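Local coordinates for hypothetical protein VC1899 (Vibrio cholerae, PDB 1XMX), which is of unknown function but belongs to the Card1-like family with a PDDEXK-type endonuclease domain and may bind nucleic acid, at residues R141-D146 against I272-L277; S276-V281 against E293-T298; K303-E308 against Q336-L341. All coordinates share one frame; numbering follows the deposited sequence.

In the fold
All three contacts converge on one mixed beta sheet near the centre of the chain. Contact 1 brings the start of helix 144-150 against strand 272-276; contact 2 follows directly, sharing Ser276 and Leu277 with it, and pairs that chain with strand 288-300. Contact 3 comes later and joins strand 303-310 to strand 338-343. The centres of contacts 1 and 2 lie about 10 Å apart. Those of contacts 2 and 3 are about 11 Å apart, and those of contacts 1 and 3 about 12 Å. Strand 288-300 is the common neighbour, pairing with 272-276, 279-285 and 303-310. Contacts 2 and 3 thus build the sheet of the Card1-like endonuclease region, while contact 1 ties an earlier part of the chain to it.

Contact 1 (R141-D146 against I272-L277); sequences RITIAD and IQDRSL
The touching parts, residues 141-144 and 273-276, run 20° apart, with Thr143 and Asp274 nearest in register at 5.7 Å between CA atoms. They do not pair as strands; polar side chains of 272-277 reach the other backbone. Gln273 NE2 donates to Ile142 O at 3.0 Å, meeting a lone pair in the carbonyl plane, though the oxygen sits 24° out of the amide plane. Gln273 OE1 is held in turn by the backbone N of Asn302, so both ends of the amide are engaged. Asp274 has CG anti to its own N (chi1 -160°), which carries OD2 across to Ile144 N at 3.0 Å; the bond uses the anti lone pair and is fairly straight. A water bridges the same OD2 to Ala145 N, and another links Arg141 O with Gln273 O. Next to these polar contacts, Ile144 CD1 packs against Ser276 CB at 3.8 Å; the Ile144 side chain also touches Ala297 and Val299 of strand 288-300. Thr143 OG1 accepts from Asp146 N at 3.1 Å, and Thr143 N returns a weak bond to Asp146 OD2. This is a capping box starting helix 144-150, beside a classic beta bulge at Gln273 and Asp274 opposite Val299.

Contact 2 (S276-V281 against E293-T298); sequences SLNVQV and ELDVAT
Val279 and Leu294 pair across an antiparallel beta ladder broken by a G1 beta bulge, with Asn278 and Val279 both facing Leu294. Two backbone bonds close this pair: Leu294 N to Val279 O at 2.8 Å and Val279 N to Leu294 O at 2.9 Å. Asn278 is the extra residue, its left-handed backbone (phi 56°, psi 54°) being that expected at position 1 of a G1 bulge. Asn278 N turns to Asp295 O at 2.7 Å, a straight bond although the donor stands above the carbonyl plane. The ladder resumes at Leu277 and Val296, a non-hydrogen-bonded pair, then at Ser276 and Ala297, a hydrogen-bonded one. On the face bearing Val279, Leu294 and Ala297, Val279 CG2 meets Ala297 CB at 4.0 Å, and Val281 CG2 lies against Leu294 CG at 3.7 Å. Glu293, with CG anti to the backbone N (chi1 174°), extends past Val279 O and brings its carboxylate close to the side chains of Asn278 and Gln280. Farther out, Ile144, Phe157 and Ile306 adjoin the aliphatic cluster, and helix 243-266 covers Leu277 and Val296 through His259 and Val258. Asp295 OD2 accepts from Cys309 N, while OD1 lies close to Glu255 OE1. Asp295 also touches Glu308, a placement consistent with the acidic residues of a PD-(D/E)XK site. At the corner, Leu277 CD1 rests on Asp295 O at 3.5 Å.

Contact 3 (K303-E308 against Q336-L341); sequences KLHIIE and QARAML
Strands 303-310 and 338-343 form a parallel pair within the mixed sheet of the Card1-like endonuclease region, joined by a connection that includes helix 321-333. His305, Ile306, Ile307 and Glu308 pair in turn with Arg338, Ala339, Met340 and Leu341, and the short axes run 14° apart with a closest approach of 4.6 Å. Four backbone bonds stitch the ladder: Arg338 N to Leu304 O, Ile306 N to Arg338 O, Met340 N to Ile306 O and Glu308 N to Met340 O. Arg338 and His305 lie side by side on one face. Arg338 CB sits over one face of the imidazole, offset toward the rim and 4.0 Å from its centroid, as a CH-pi contact, and the bend at chi3 (27°) folds the guanidinium back to the ring edge. There Arg338 NH2 donates to His305 NE2 at 3.0 Å, nearly in the ring plane, with the two flat groups 75° apart. Arg338 NE lies even nearer His305 NE2, at 2.8 Å. His305 ND1 donates to Lys303 O at 2.9 Å. Trp378 of helix 371-380 meets the imidazole edge-to-face and the guanidinium as a cation-pi partner; Ile307 and Met340 pack on the same helix. On the reverse face Leu341 CD1 runs beside Glu308 CB at 3.9 Å. With ND1 donating and NE2 accepting, the bonding is consistent with a neutral imidazole protonated at ND1, its rotation held by bonds at both nitrogens.

Contact 1 (R141-D146 against I272-L277)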
loop_
_atom_site.group_PDB
_atom_site.type_symbol
_atom_site.label_atom_id
_atom_site.label_comp_id
_atom_site.label_asym_id
_atom_site.label_seq_id
_atom_site.Cartn_x
_atom_site.Cartn_y
_atom_site.Cartn_z
ATOM N N ARG A 141 5.269 -5.231 -10.605
ATOM C CA ARG A 141 6.678 -4.876 -10.385
ATOM C C ARG A 141 6.880 -3.662 -9.485
ATOM O O ARG A 141 7.849 -3.586 -8.735
ATOM C CB ARG A 141 7.340 -4.549 -11.730
ATOM C CG ARG A 141 7.354 -5.715 -12.756
ATOM C CD ARG A 141 8.093 -6.871 -12.241
ATOM N NE ARG A 141 8.134 -7.905 -13.272
ATOM C CZ ARG A 141 8.680 -9.103 -13.111
ATOM N NH1 ARG A 141 9.204 -9.437 -11.937
ATOM N NH2 ARG A 141 8.688 -9.969 -14.133
ATOM N N ILE A 142 6.017 -2.671 -9.608
ATOM C CA ILE A 142 6.102 -1.454 -8.783
ATOM C C ILE A 142 6.095 -1.775 -7.281
ATOM O O ILE A 142 5.425 -2.719 -6.815
ATOM C CB ILE A 142 4.988 -0.434 -9.197
ATOM C CG1 ILE A 142 5.382 1.009 -8.848
ATOM C CG2 ILE A 142 3.589 -0.818 -8.659
ATOM C CD1 ILE A 142 4.198 1.892 -8.827
ATOM N N THR A 143 6.898 -1.023 -6.513
ATOM C CA THR A 143 6.988 -1.233 -5.079
ATOM C C THR A 143 6.179 -0.207 -4.321
ATOM O O THR A 143 5.736 0.774 -4.885
ATOM C CB THR A 143 8.418 -1.069 -4.623
ATOM O OG1 THR A 143 8.824 0.274 -4.929
ATOM C CG2 THR A 143 9.291 -2.078 -5.320
ATOM N N ILE A 144 5.993 -0.440 -3.022
ATOM C CA ILE A 144 5.415 0.568 -2.073
ATOM C C ILE A 144 6.167 1.896 -2.120
ATOM O O ILE A 144 5.562 2.972 -2.113
ATOM C CB ILE A 144 5.456 0.046 -0.600
ATOM C CG1 ILE A 144 4.627 -1.225 -0.466
ATOM C CG2 ILE A 144 4.986 1.171 0.413
ATOM C CD1 ILE A 144 5.011 -2.158 0.673
ATOM N N ALA A 145 7.491 1.817 -2.170
ATOM C CA ALA A 145 8.345 2.999 -2.157
ATOM C C ALA A 145 8.055 3.847 -3.349
ATOM O O ALA A 145 7.950 5.083 -3.237
ATOM C CB ALA A 145 9.767 2.588 -2.151
ATOM N N ASP A 146 7.901 3.182 -4.501
ATOM C CA ASP A 146 7.613 3.837 -5.787
ATOM C C ASP A 146 6.263 4.446 -5.759
ATOM O O ASP A 146 6.061 5.567 -6.288
ATOM C CB ASP A 146 7.571 2.809 -6.872
ATOM C CG ASP A 146 8.921 2.423 -7.314
ATOM O OD1 ASP A 146 9.871 3.223 -7.020
ATOM O OD2 ASP A 146 9.024 1.333 -7.941
ATOM N N ILE A 272 0.939 -10.468 -4.996
ATOM C CA ILE A 272 1.372 -9.633 -3.873
ATOM C C ILE A 272 2.831 -9.385 -4.151
ATOM O O ILE A 272 3.664 -10.257 -3.969
ATOM C CB ILE A 272 1.202 -10.357 -2.514
ATOM C CG1 ILE A 272 -0.254 -10.815 -2.331
ATOM C CG2 ILE A 272 1.663 -9.453 -1.357
ATOM C CD1 ILE A 272 -0.482 -11.679 -1.148
ATOM N N GLN A 273 3.155 -8.195 -4.594
ATOM C CA GLN A 273 4.409 -7.986 -5.254
ATOM C C GLN A 273 5.357 -7.250 -4.292
ATOM O O GLN A 273 6.544 -7.180 -4.535
ATOM C CB GLN A 273 4.106 -7.221 -6.542
ATOM C CG GLN A 273 3.707 -5.757 -6.287
ATOM C CD GLN A 273 2.825 -5.237 -7.362
ATOM O OE1 GLN A 273 1.699 -5.691 -7.503
ATOM N NE2 GLN A 273 3.329 -4.316 -8.150
ATOM N N ASP A 274 4.823 -6.728 -3.187
ATOM C CA ASP A 274 5.610 -6.002 -2.183
ATOM C C ASP A 274 4.897 -5.964 -0.803
ATOM O O ASP A 274 3.692 -5.969 -0.739
ATOM C CB ASP A 274 5.984 -4.577 -2.638
ATOM C CG ASP A 274 7.184 -4.017 -1.843
ATOM O OD1 ASP A 274 7.906 -4.820 -1.213
ATOM O OD2 ASP A 274 7.439 -2.810 -1.827
ATOM N N ARG A 275 5.642 -5.898 0.292
ATOM C CA ARG A 275 5.017 -5.857 1.617
ATOM C C ARG A 275 5.980 -5.261 2.568
ATOM O O ARG A 275 7.186 -5.448 2.407
ATOM C CB ARG A 275 4.644 -7.242 2.149
ATOM C CG ARG A 275 5.801 -8.179 2.092
ATOM C CD ARG A 275 5.530 -9.578 2.749
ATOM N NE ARG A 275 6.678 -10.386 2.358
ATOM C CZ ARG A 275 7.807 -10.456 3.054
ATOM N NH1 ARG A 275 7.886 -9.874 4.240
ATOM N NH2 ARG A 275 8.832 -11.160 2.593
ATOM N N SER A 276 5.450 -4.607 3.606
ATOM C CA SER A 276 6.296 -3.960 4.585
ATOM C C SER A 276 5.593 -3.824 5.915
ATOM O O SER A 276 4.381 -3.807 5.954
ATOM C CB SER A 276 6.693 -2.586 4.075
ATOM O OG SER A 276 8.023 -2.334 4.484
ATOM N N LEU A 277 6.371 -3.675 6.986
ATOM C CA LEU A 277 5.907 -3.546 8.355
ATOM C C LEU A 277 6.229 -2.164 8.869
ATOM O O LEU A 277 7.355 -1.729 8.809
ATOM C CB LEU A 277 6.593 -4.618 9.253
ATOM C CG LEU A 277 6.173 -4.766 10.725
ATOM C CD1 LEU A 277 4.614 -4.952 10.886
ATOM C CD2 LEU A 277 6.921 -5.934 11.426
HETATM O O HOH W 1 7.958 -5.088 -6.053
HETATM O O HOH W 2 9.069 -0.641 -1.206
#

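Contact 2 (S276-V281 against E293-T298)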
loop_
_atom_site.group_PDB
_atom_site.type_symbol
_atom_site.label_atom_id
_atom_site.label_comp_id
_atom_site.label_asym_id
_atom_site.label_seq_id
_atom_site.Cartn_x
_atom_site.Cartn_y
_atom_site.Cartn_z
ATOM N N SER A 276 5.450 -4.607 3.606
ATOM C CA SER A 276 6.296 -3.960 4.585
ATOM C C SER A 276 5.593 -3.824 5.915
ATOM O O SER A 276 4.381 -3.807 5.954
ATOM C CB SER A 276 6.693 -2.586 4.075
ATOM O OG SER A 276 8.023 -2.334 4.484
ATOM N N LEU A 277 6.371 -3.675 6.986
ATOM C CA LEU A 277 5.907 -3.546 8.355
ATOM C C LEU A 277 6.229 -2.164 8.869
ATOM O O LEU A 277 7.355 -1.729 8.809
ATOM C CB LEU A 277 6.593 -4.618 9.253
ATOM C CG LEU A 277 6.173 -4.766 10.725
ATOM C CD1 LEU A 277 4.614 -4.952 10.886
ATOM C CD2 LEU A 277 6.921 -5.934 11.426
ATOM N N ASN A 278 5.218 -1.456 9.336
ATOM C CA ASN A 278 5.385 -0.158 9.986
ATOM C C ASN A 278 6.136 0.875 9.142
ATOM O O ASN A 278 7.122 1.464 9.598
ATOM C CB ASN A 278 6.028 -0.313 11.372
ATOM C CG ASN A 278 5.034 -0.824 12.413
ATOM O OD1 ASN A 278 3.939 -0.267 12.550
ATOM N ND2 ASN A 278 5.407 -1.876 13.155
ATOM N N VAL A 279 5.657 1.089 7.921
ATOM C CA VAL A 279 6.242 2.070 7.045
ATOM C C VAL A 279 5.996 3.464 7.640
ATOM O O VAL A 279 4.851 3.806 7.963
ATOM C CB VAL A 279 5.599 1.966 5.649
ATOM C CG1 VAL A 279 6.350 2.852 4.676
ATOM C CG2 VAL A 279 5.617 0.505 5.164
ATOM N N GLN A 280 7.065 4.236 7.849
ATOM C CA GLN A 280 6.932 5.674 8.165
ATOM C C GLN A 280 6.761 6.501 6.877
ATOM O O GLN A 280 7.554 6.379 5.984
ATOM C CB GLN A 280 8.147 6.172 8.944
ATOM C CG GLN A 280 8.543 5.261 10.105
ATOM C CD GLN A 280 7.436 5.187 11.150
ATOM O OE1 GLN A 280 6.966 4.102 11.540
ATOM N NE2 GLN A 280 6.992 6.343 11.591
ATOM N N VAL A 281 5.741 7.364 6.813
ATOM C CA VAL A 281 5.380 8.080 5.585
ATOM C C VAL A 281 5.412 9.572 5.908
ATOM O O VAL A 281 4.788 10.019 6.889
ATOM C CB VAL A 281 3.929 7.770 5.108
ATOM C CG1 VAL A 281 3.611 8.472 3.742
ATOM C CG2 VAL A 281 3.656 6.297 5.066
ATOM N N GLU A 293 1.899 6.469 9.756
ATOM C CA GLU A 293 2.539 5.138 9.803
ATOM C C GLU A 293 1.630 4.098 9.184
ATOM O O GLU A 293 0.475 4.035 9.530
ATOM C CB GLU A 293 2.861 4.709 11.236
ATOM C CG GLU A 293 3.397 3.281 11.315
ATOM C CD GLU A 293 3.875 2.941 12.700
ATOM O OE1 GLU A 293 3.031 2.627 13.579
ATOM O OE2 GLU A 293 5.105 3.003 12.917
ATOM N N LEU A 294 2.145 3.274 8.278
ATOM C CA LEU A 294 1.341 2.187 7.708
ATOM C C LEU A 294 1.715 0.876 8.411
ATOM O O LEU A 294 2.851 0.403 8.304
ATOM C CB LEU A 294 1.532 2.086 6.170
ATOM C CG LEU A 294 1.497 3.340 5.340
ATOM C CD1 LEU A 294 1.718 3.066 3.878
ATOM C CD2 LEU A 294 0.190 4.063 5.472
ATOM N N ASP A 295 0.785 0.328 9.198
ATOM C CA ASP A 295 1.089 -0.848 10.005
ATOM C C ASP A 295 1.605 -2.002 9.124
ATOM O O ASP A 295 2.712 -2.498 9.332
ATOM C CB ASP A 295 -0.099 -1.235 10.908
ATOM C CG ASP A 295 -0.439 -0.147 11.931
ATOM O OD1 ASP A 295 0.432 0.701 12.239
ATOM O OD2 ASP A 295 -1.590 -0.093 12.420
ATOM N N VAL A 296 0.809 -2.410 8.136
ATOM C CA VAL A 296 1.274 -3.337 7.104
ATOM C C VAL A 296 0.829 -2.734 5.798
ATOM O O VAL A 296 -0.346 -2.380 5.620
ATOM C CB VAL A 296 0.678 -4.771 7.248
ATOM C CG1 VAL A 296 1.289 -5.770 6.160
ATOM C CG2 VAL A 296 0.883 -5.290 8.652
ATOM N N ALA A 297 1.785 -2.537 4.914
ATOM C CA ALA A 297 1.511 -2.026 3.579
ATOM C C ALA A 297 1.892 -3.102 2.570
ATOM O O ALA A 297 2.941 -3.735 2.715
ATOM C CB ALA A 297 2.332 -0.779 3.313
ATOM N N THR A 298 1.046 -3.293 1.548
ATOM C CA THR A 298 1.370 -4.143 0.389
ATOM C C THR A 298 1.039 -3.449 -0.935
ATOM O O THR A 298 0.304 -2.452 -0.975
ATOM C CB THR A 298 0.614 -5.482 0.396
ATOM O OG1 THR A 298 -0.790 -5.227 0.361
ATOM C CG2 THR A 298 0.891 -6.258 1.640
#

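Contact 3 (K303-E308 against Q336-L341)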
loop_
_atom_site.group_PDB
_atom_site.type_symbol
_atom_site.label_atom_id
_atom_site.label_comp_id
_atom_site.label_asym_id
_atom_site.label_seq_id
_atom_site.Cartn_x
_atom_site.Cartn_y
_atom_site.Cartn_z
ATOM N N LYS A 303 -1.985 -2.393 -7.229
ATOM C CA LYS A 303 -2.811 -1.518 -6.373
ATOM C C LYS A 303 -2.272 -1.491 -4.902
ATOM O O LYS A 303 -2.032 -2.561 -4.288
ATOM C CB LYS A 303 -4.226 -2.037 -6.349
ATOM C CG LYS A 303 -4.806 -2.280 -7.672
ATOM C CD LYS A 303 -6.178 -2.931 -7.593
ATOM C CE LYS A 303 -6.562 -3.344 -8.992
ATOM N NZ LYS A 303 -7.876 -3.928 -8.996
ATOM N N LEU A 304 -2.116 -0.288 -4.334
ATOM C CA LEU A 304 -1.617 -0.152 -2.924
ATOM C C LEU A 304 -2.679 -0.661 -1.979
ATOM O O LEU A 304 -3.840 -0.261 -2.093
ATOM C CB LEU A 304 -1.305 1.306 -2.587
ATOM C CG LEU A 304 -0.688 1.551 -1.203
ATOM C CD1 LEU A 304 0.795 1.035 -1.126
ATOM C CD2 LEU A 304 -0.807 3.009 -0.818
ATOM N N HIS A 305 -2.300 -1.598 -1.105
ATOM C CA HIS A 305 -3.197 -2.137 -0.059
ATOM C C HIS A 305 -2.597 -1.819 1.310
ATOM O O HIS A 305 -1.471 -2.251 1.618
ATOM C CB HIS A 305 -3.296 -3.645 -0.139
ATOM C CG HIS A 305 -4.218 -4.128 -1.208
ATOM N ND1 HIS A 305 -4.030 -3.824 -2.545
ATOM C CD2 HIS A 305 -5.358 -4.846 -1.140
ATOM C CE1 HIS A 305 -5.006 -4.366 -3.254
ATOM N NE2 HIS A 305 -5.820 -5.004 -2.427
ATOM N N ILE A 306 -3.345 -1.056 2.102
ATOM C CA ILE A 306 -2.929 -0.703 3.466
ATOM C C ILE A 306 -3.781 -1.386 4.545
ATOM O O ILE A 306 -5.033 -1.361 4.534
ATOM C CB ILE A 306 -3.053 0.822 3.725
ATOM C CG1 ILE A 306 -2.249 1.620 2.720
ATOM C CG2 ILE A 306 -2.509 1.202 5.179
ATOM C CD1 ILE A 306 -2.740 3.095 2.747
ATOM N N ILE A 307 -3.095 -1.902 5.548
ATOM C CA ILE A 307 -3.780 -2.544 6.653
ATOM C C ILE A 307 -3.398 -1.810 7.940
ATOM O O ILE A 307 -2.187 -1.696 8.270
ATOM C CB ILE A 307 -3.384 -4.025 6.746
ATOM C CG1 ILE A 307 -3.666 -4.724 5.421
ATOM C CG2 ILE A 307 -4.165 -4.721 7.925
ATOM C CD1 ILE A 307 -3.052 -6.125 5.321
ATOM N N GLU A 308 -4.419 -1.284 8.622
ATOM C CA GLU A 308 -4.240 -0.733 9.948
ATOM C C GLU A 308 -4.602 -1.850 10.918
ATOM O O GLU A 308 -5.661 -2.485 10.763
ATOM C CB GLU A 308 -5.220 0.406 10.214
ATOM C CG GLU A 308 -4.882 1.164 11.510
ATOM C CD GLU A 308 -5.616 2.478 11.638
ATOM O OE1 GLU A 308 -6.196 2.932 10.629
ATOM O OE2 GLU A 308 -5.631 3.063 12.757
ATOM N N GLN A 336 -7.302 3.351 -7.113
ATOM C CA GLN A 336 -7.342 1.893 -7.056
ATOM C C GLN A 336 -6.876 1.396 -5.672
ATOM O O GLN A 336 -6.880 0.174 -5.414
ATOM C CB GLN A 336 -6.397 1.304 -8.122
ATOM C CG GLN A 336 -6.985 1.042 -9.532
ATOM C CD GLN A 336 -7.624 2.254 -10.091
ATOM O OE1 GLN A 336 -6.935 3.225 -10.477
ATOM N NE2 GLN A 336 -8.954 2.245 -10.121
ATOM N N ALA A 337 -6.398 2.305 -4.810
ATOM C CA ALA A 337 -5.878 1.816 -3.515
ATOM C C ALA A 337 -6.984 1.225 -2.608
ATOM O O ALA A 337 -8.180 1.578 -2.683
ATOM C CB ALA A 337 -5.035 2.848 -2.797
ATOM N N ARG A 338 -6.595 0.255 -1.800
ATOM C CA ARG A 338 -7.553 -0.430 -0.912
ATOM C C ARG A 338 -7.033 -0.449 0.518
ATOM O O ARG A 338 -5.837 -0.487 0.744
ATOM C CB ARG A 338 -7.799 -1.845 -1.395
ATOM C CG ARG A 338 -8.875 -1.801 -2.453
ATOM C CD ARG A 338 -8.959 -2.925 -3.477
ATOM N NE ARG A 338 -8.446 -4.228 -3.079
ATOM C CZ ARG A 338 -9.147 -5.245 -2.561
ATOM N NH1 ARG A 338 -10.455 -5.173 -2.273
ATOM N NH2 ARG A 338 -8.487 -6.335 -2.306
ATOM N N ALA A 339 -7.943 -0.426 1.476
ATOM C CA ALA A 339 -7.530 -0.449 2.871
ATOM C C ALA A 339 -8.425 -1.322 3.757
ATOM O O ALA A 339 -9.635 -1.440 3.579
ATOM C CB ALA A 339 -7.390 1.015 3.454
ATOM N N MET A 340 -7.778 -1.890 4.757
ATOM C CA MET A 340 -8.415 -2.789 5.684
ATOM C C MET A 340 -8.106 -2.355 7.144
ATOM O O MET A 340 -7.006 -1.888 7.446
ATOM C CB MET A 340 -7.785 -4.146 5.448
ATOM C CG MET A 340 -8.093 -5.104 6.558
ATOM S SD MET A 340 -7.574 -6.782 6.260
ATOM C CE MET A 340 -8.878 -7.357 5.092
ATOM N N LEU A 341 -9.060 -2.536 8.046
ATOM C CA LEU A 341 -8.732 -2.412 9.490
ATOM C C LEU A 341 -8.814 -3.787 10.129
ATOM O O LEU A 341 -9.841 -4.452 10.039
ATOM C CB LEU A 341 -9.664 -1.410 10.181
ATOM C CG LEU A 341 -9.658 -1.307 11.699
ATOM C CD1 LEU A 341 -8.284 -0.870 12.199
ATOM C CD2 LEU A 341 -10.759 -0.297 12.139
#